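Local coordinates for OxyA protein (Actinoplanes teichomyceticus, PDB 5HH3) that is a heme-dependent cytochrome P450 that probably couples phenolic side chains to cyclise the peptide precursor of a glycopeptide antibiotic, at residues 52-66 / 299-313. Numbering follows the deposited sequence.
Sequences RTAWLATGYDEIRQV and IGDHLIKAGDTVTCS
Two N-H groups grip OD2 of D308 from opposite faces of its carboxylate: the indole NE1 of W55, 3.0 Å from OD2 and nearly in line with its N-H (169°), and the backbone N of K305, which ties the carboxylate into the type II turn 305-308. D308 OD1 takes the backbone N of T53, 2.8 Å away, from above the carboxylate plane. Three donors thus hold the group's rotation and would probably favour its charged form. With CG beside its own backbone N (chi1 -58°), the W55 indole lies between T53 CG2 on one face and I304 CG1 on the other, 4.1 Å from the five-membered-ring centroid, a CH-pi contact; W55 CZ3 sits over one face of the H302 imidazole, the two ring planes 55° apart. Strands 53-57 and 309-312 run parallel, neighbours in the mixed beta-sheet of the P450 fold, with strand 40-45 outside 53-57. Their ladder ends at S313 N to A57 O, 2.8 Å and almost straight. A water joins W55 O to the hydroxyls of T309 and T311. On the sheet face bearing V310 and C312, helix 60-68 packs down: V66 CG1 meets C312 SG at 3.7 Å. V66 CG2 presses tightly on I299 CD1 of the neighbouring hairpin 297-304. V66 also lies near R291, a heme-binding residue.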
# COMPACT_ATOMS: atom_id res chain seq x y z
N ARG B 52 -7.73 13.35 7.22
CA ARG B 52 -7.01 13.91 6.09
C ARG B 52 -7.70 13.56 4.79
O ARG B 52 -8.40 12.56 4.71
CB ARG B 52 -5.58 13.38 6.08
CG ARG B 52 -4.82 13.69 7.36
CD ARG B 52 -3.58 12.81 7.44
NE ARG B 52 -3.92 11.48 7.94
CZ ARG B 52 -3.05 10.45 8.00
NH1 ARG B 52 -1.78 10.59 7.60
NH2 ARG B 52 -3.47 9.27 8.46
N THR B 53 -7.42 14.36 3.78
CA THR B 53 -7.91 14.15 2.44
C THR B 53 -6.76 13.90 1.49
O THR B 53 -5.70 14.56 1.55
CB THR B 53 -8.69 15.38 1.96
OG1 THR B 53 -9.82 15.56 2.80
CG2 THR B 53 -9.11 15.27 0.50
N ALA B 54 -6.97 12.93 0.61
CA ALA B 54 -6.05 12.67 -0.48
C ALA B 54 -6.66 13.27 -1.74
O ALA B 54 -7.81 12.95 -2.12
CB ALA B 54 -5.82 11.19 -0.62
N TRP B 55 -5.90 14.17 -2.35
CA TRP B 55 -6.33 14.92 -3.51
C TRP B 55 -5.54 14.48 -4.76
O TRP B 55 -4.39 14.04 -4.66
CB TRP B 55 -6.02 16.40 -3.32
CG TRP B 55 -6.61 17.10 -2.16
CD1 TRP B 55 -6.04 17.27 -0.93
CD2 TRP B 55 -7.86 17.81 -2.13
NE1 TRP B 55 -6.88 18.01 -0.12
CE2 TRP B 55 -7.99 18.38 -0.85
CE3 TRP B 55 -8.89 18.02 -3.07
CZ2 TRP B 55 -9.09 19.15 -0.47
CZ3 TRP B 55 -10.02 18.83 -2.67
CH2 TRP B 55 -10.09 19.36 -1.40
N LEU B 56 -6.18 14.66 -5.91
CA LEU B 56 -5.56 14.47 -7.21
C LEU B 56 -5.57 15.79 -7.93
O LEU B 56 -6.65 16.34 -8.13
CB LEU B 56 -6.34 13.44 -8.03
CG LEU B 56 -5.83 13.11 -9.43
CD1 LEU B 56 -4.56 12.27 -9.35
CD2 LEU B 56 -6.90 12.36 -10.21
N ALA B 57 -4.40 16.29 -8.33
CA ALA B 57 -4.28 17.53 -9.13
C ALA B 57 -4.14 17.12 -10.58
O ALA B 57 -3.25 16.34 -10.91
CB ALA B 57 -3.05 18.33 -8.70
N THR B 58 -5.03 17.64 -11.43
CA THR B 58 -5.05 17.37 -12.86
C THR B 58 -4.80 18.61 -13.73
O THR B 58 -4.43 18.45 -14.90
CB THR B 58 -6.40 16.75 -13.30
OG1 THR B 58 -7.49 17.61 -12.96
CG2 THR B 58 -6.65 15.40 -12.66
N GLY B 59 -5.04 19.82 -13.19
CA GLY B 59 -4.84 21.07 -13.91
C GLY B 59 -3.36 21.38 -14.06
O GLY B 59 -2.58 21.22 -13.11
N TYR B 60 -2.99 21.81 -15.26
CA TYR B 60 -1.58 22.09 -15.63
C TYR B 60 -0.91 23.09 -14.68
O TYR B 60 0.17 22.82 -14.12
CB TYR B 60 -1.49 22.62 -17.07
CG TYR B 60 -0.14 22.49 -17.71
CD1 TYR B 60 0.84 23.48 -17.60
CD2 TYR B 60 0.15 21.37 -18.48
CE1 TYR B 60 2.10 23.33 -18.20
CE2 TYR B 60 1.39 21.21 -19.09
CZ TYR B 60 2.35 22.19 -18.96
OH TYR B 60 3.55 21.97 -19.61
N ASP B 61 -1.54 24.23 -14.50
CA ASP B 61 -0.97 25.28 -13.67
C ASP B 61 -1.02 24.92 -12.19
O ASP B 61 -0.12 25.29 -11.45
CB ASP B 61 -1.65 26.62 -13.91
CG ASP B 61 -1.40 27.16 -15.30
OD1 ASP B 61 -0.33 26.91 -15.89
OD2 ASP B 61 -2.29 27.84 -15.80
N GLU B 62 -2.07 24.22 -11.78
CA GLU B 62 -2.21 23.80 -10.39
C GLU B 62 -1.14 22.75 -10.04
O GLU B 62 -0.61 22.74 -8.93
CB GLU B 62 -3.62 23.28 -10.12
CG GLU B 62 -4.71 24.37 -10.15
CD GLU B 62 -5.11 24.82 -11.55
OE1 GLU B 62 -4.72 24.21 -12.57
OE2 GLU B 62 -5.85 25.82 -11.63
N ILE B 63 -0.83 21.87 -10.98
CA ILE B 63 0.25 20.89 -10.78
C ILE B 63 1.60 21.63 -10.65
O ILE B 63 2.40 21.29 -9.78
CB ILE B 63 0.30 19.84 -11.89
CG1 ILE B 63 -0.88 18.87 -11.74
CG2 ILE B 63 1.63 19.08 -11.86
CD1 ILE B 63 -1.11 18.01 -12.98
N ARG B 64 1.85 22.63 -11.49
CA ARG B 64 3.08 23.42 -11.35
C ARG B 64 3.14 24.17 -10.01
O ARG B 64 4.20 24.27 -9.39
CB ARG B 64 3.24 24.40 -12.52
CG ARG B 64 3.54 23.68 -13.83
CD ARG B 64 3.34 24.60 -15.02
NE ARG B 64 4.20 25.77 -14.94
CZ ARG B 64 5.33 25.98 -15.62
NH1 ARG B 64 5.83 25.10 -16.50
NH2 ARG B 64 5.99 27.13 -15.41
N GLN B 65 2.00 24.65 -9.55
CA GLN B 65 1.92 25.26 -8.23
C GLN B 65 2.26 24.26 -7.11
O GLN B 65 3.05 24.57 -6.22
CB GLN B 65 0.52 25.83 -8.00
CG GLN B 65 0.41 26.64 -6.75
CD GLN B 65 -0.95 27.30 -6.59
OE1 GLN B 65 -1.83 27.22 -7.48
NE2 GLN B 65 -1.14 27.96 -5.46
N VAL B 66 1.64 23.08 -7.15
CA VAL B 66 1.86 22.09 -6.11
C VAL B 66 3.34 21.69 -6.06
O VAL B 66 3.94 21.64 -4.97
CB VAL B 66 0.99 20.85 -6.33
CG1 VAL B 66 1.44 19.67 -5.48
CG2 VAL B 66 -0.47 21.20 -6.02
N ILE B 299 -5.82 26.07 -3.49
CA ILE B 299 -5.52 25.69 -4.88
C ILE B 299 -6.82 25.32 -5.56
O ILE B 299 -7.64 24.59 -5.00
CB ILE B 299 -4.56 24.51 -4.98
CG1 ILE B 299 -3.20 24.93 -4.43
CG2 ILE B 299 -4.43 24.05 -6.44
CD1 ILE B 299 -2.11 23.91 -4.56
N GLY B 300 -6.97 25.79 -6.79
CA GLY B 300 -8.27 25.81 -7.45
C GLY B 300 -9.18 26.60 -6.54
O GLY B 300 -8.83 27.68 -6.02
N ASP B 301 -10.34 26.02 -6.30
CA ASP B 301 -11.35 26.59 -5.45
C ASP B 301 -11.50 25.65 -4.23
O ASP B 301 -12.62 25.30 -3.84
CB ASP B 301 -12.63 26.67 -6.28
CG ASP B 301 -13.79 27.27 -5.53
OD1 ASP B 301 -13.57 28.22 -4.75
OD2 ASP B 301 -14.92 26.75 -5.72
N HIS B 302 -10.36 25.22 -3.67
CA HIS B 302 -10.31 24.26 -2.58
C HIS B 302 -9.27 24.65 -1.55
O HIS B 302 -8.29 25.30 -1.88
CB HIS B 302 -9.95 22.86 -3.11
CG HIS B 302 -11.09 22.13 -3.73
ND1 HIS B 302 -12.20 21.74 -3.01
CD2 HIS B 302 -11.31 21.73 -5.01
CE1 HIS B 302 -13.05 21.12 -3.81
NE2 HIS B 302 -12.53 21.10 -5.02
N LEU B 303 -9.48 24.22 -0.33
CA LEU B 303 -8.50 24.41 0.74
C LEU B 303 -7.85 23.08 1.11
O LEU B 303 -8.47 22.21 1.73
CB LEU B 303 -9.18 25.03 1.97
CG LEU B 303 -8.27 25.40 3.16
CD1 LEU B 303 -7.13 26.31 2.73
CD2 LEU B 303 -9.13 26.06 4.22
N ILE B 304 -6.59 22.92 0.71
CA ILE B 304 -5.77 21.79 1.13
C ILE B 304 -5.27 22.04 2.54
O ILE B 304 -4.56 23.00 2.76
CB ILE B 304 -4.59 21.57 0.17
CG1 ILE B 304 -5.12 21.27 -1.24
CG2 ILE B 304 -3.68 20.43 0.66
CD1 ILE B 304 -4.08 21.52 -2.32
N LYS B 305 -5.68 21.21 3.49
CA LYS B 305 -5.23 21.37 4.88
C LYS B 305 -3.89 20.71 5.10
O LYS B 305 -3.61 19.68 4.51
CB LYS B 305 -6.22 20.79 5.85
CG LYS B 305 -7.54 21.55 5.94
CD LYS B 305 -7.39 22.93 6.59
CE LYS B 305 -7.06 22.85 8.07
NZ LYS B 305 -7.11 24.21 8.66
N ALA B 306 -3.09 21.26 6.01
CA ALA B 306 -1.83 20.62 6.37
C ALA B 306 -2.13 19.16 6.78
O ALA B 306 -3.07 18.92 7.54
CB ALA B 306 -1.14 21.38 7.49
N GLY B 307 -1.37 18.22 6.23
CA GLY B 307 -1.58 16.78 6.48
C GLY B 307 -2.32 16.08 5.36
O GLY B 307 -2.19 14.88 5.20
N ASP B 308 -3.11 16.82 4.58
CA ASP B 308 -3.65 16.30 3.33
C ASP B 308 -2.52 15.95 2.34
O ASP B 308 -1.38 16.46 2.42
CB ASP B 308 -4.55 17.33 2.64
CG ASP B 308 -5.86 17.56 3.36
OD1 ASP B 308 -6.21 16.86 4.35
OD2 ASP B 308 -6.61 18.40 2.83
N THR B 309 -2.82 15.04 1.42
CA THR B 309 -1.85 14.71 0.39
C THR B 309 -2.36 15.11 -0.97
O THR B 309 -3.56 15.18 -1.19
CB THR B 309 -1.50 13.20 0.38
OG1 THR B 309 -2.63 12.44 -0.03
CG2 THR B 309 -1.08 12.75 1.75
N VAL B 310 -1.43 15.35 -1.88
CA VAL B 310 -1.76 15.65 -3.27
C VAL B 310 -0.89 14.80 -4.22
O VAL B 310 0.34 14.82 -4.12
CB VAL B 310 -1.50 17.12 -3.60
CG1 VAL B 310 -1.79 17.41 -5.08
CG2 VAL B 310 -2.32 18.03 -2.66
N THR B 311 -1.54 14.11 -5.14
CA THR B 311 -0.88 13.35 -6.19
C THR B 311 -1.14 14.10 -7.48
O THR B 311 -2.30 14.48 -7.76
CB THR B 311 -1.48 11.95 -6.27
OG1 THR B 311 -1.33 11.30 -4.99
CG2 THR B 311 -0.83 11.11 -7.38
N CYS B 312 -0.08 14.36 -8.25
CA CYS B 312 -0.22 15.12 -9.49
C CYS B 312 -0.29 14.19 -10.70
O CYS B 312 0.57 13.31 -10.86
CB CYS B 312 0.92 16.10 -9.66
SG CYS B 312 1.02 17.33 -8.35
N SER B 313 -1.34 14.37 -11.54
CA SER B 313 -1.51 13.62 -12.77
C SER B 313 -0.81 14.34 -13.95
O SER B 313 -1.38 15.24 -14.61
CB SER B 313 -2.99 13.40 -13.06
OG SER B 313 -3.17 12.61 -14.22
O HOH W 1 -0.55 12.77 6.05
O HOH W 2 -3.08 12.36 -2.81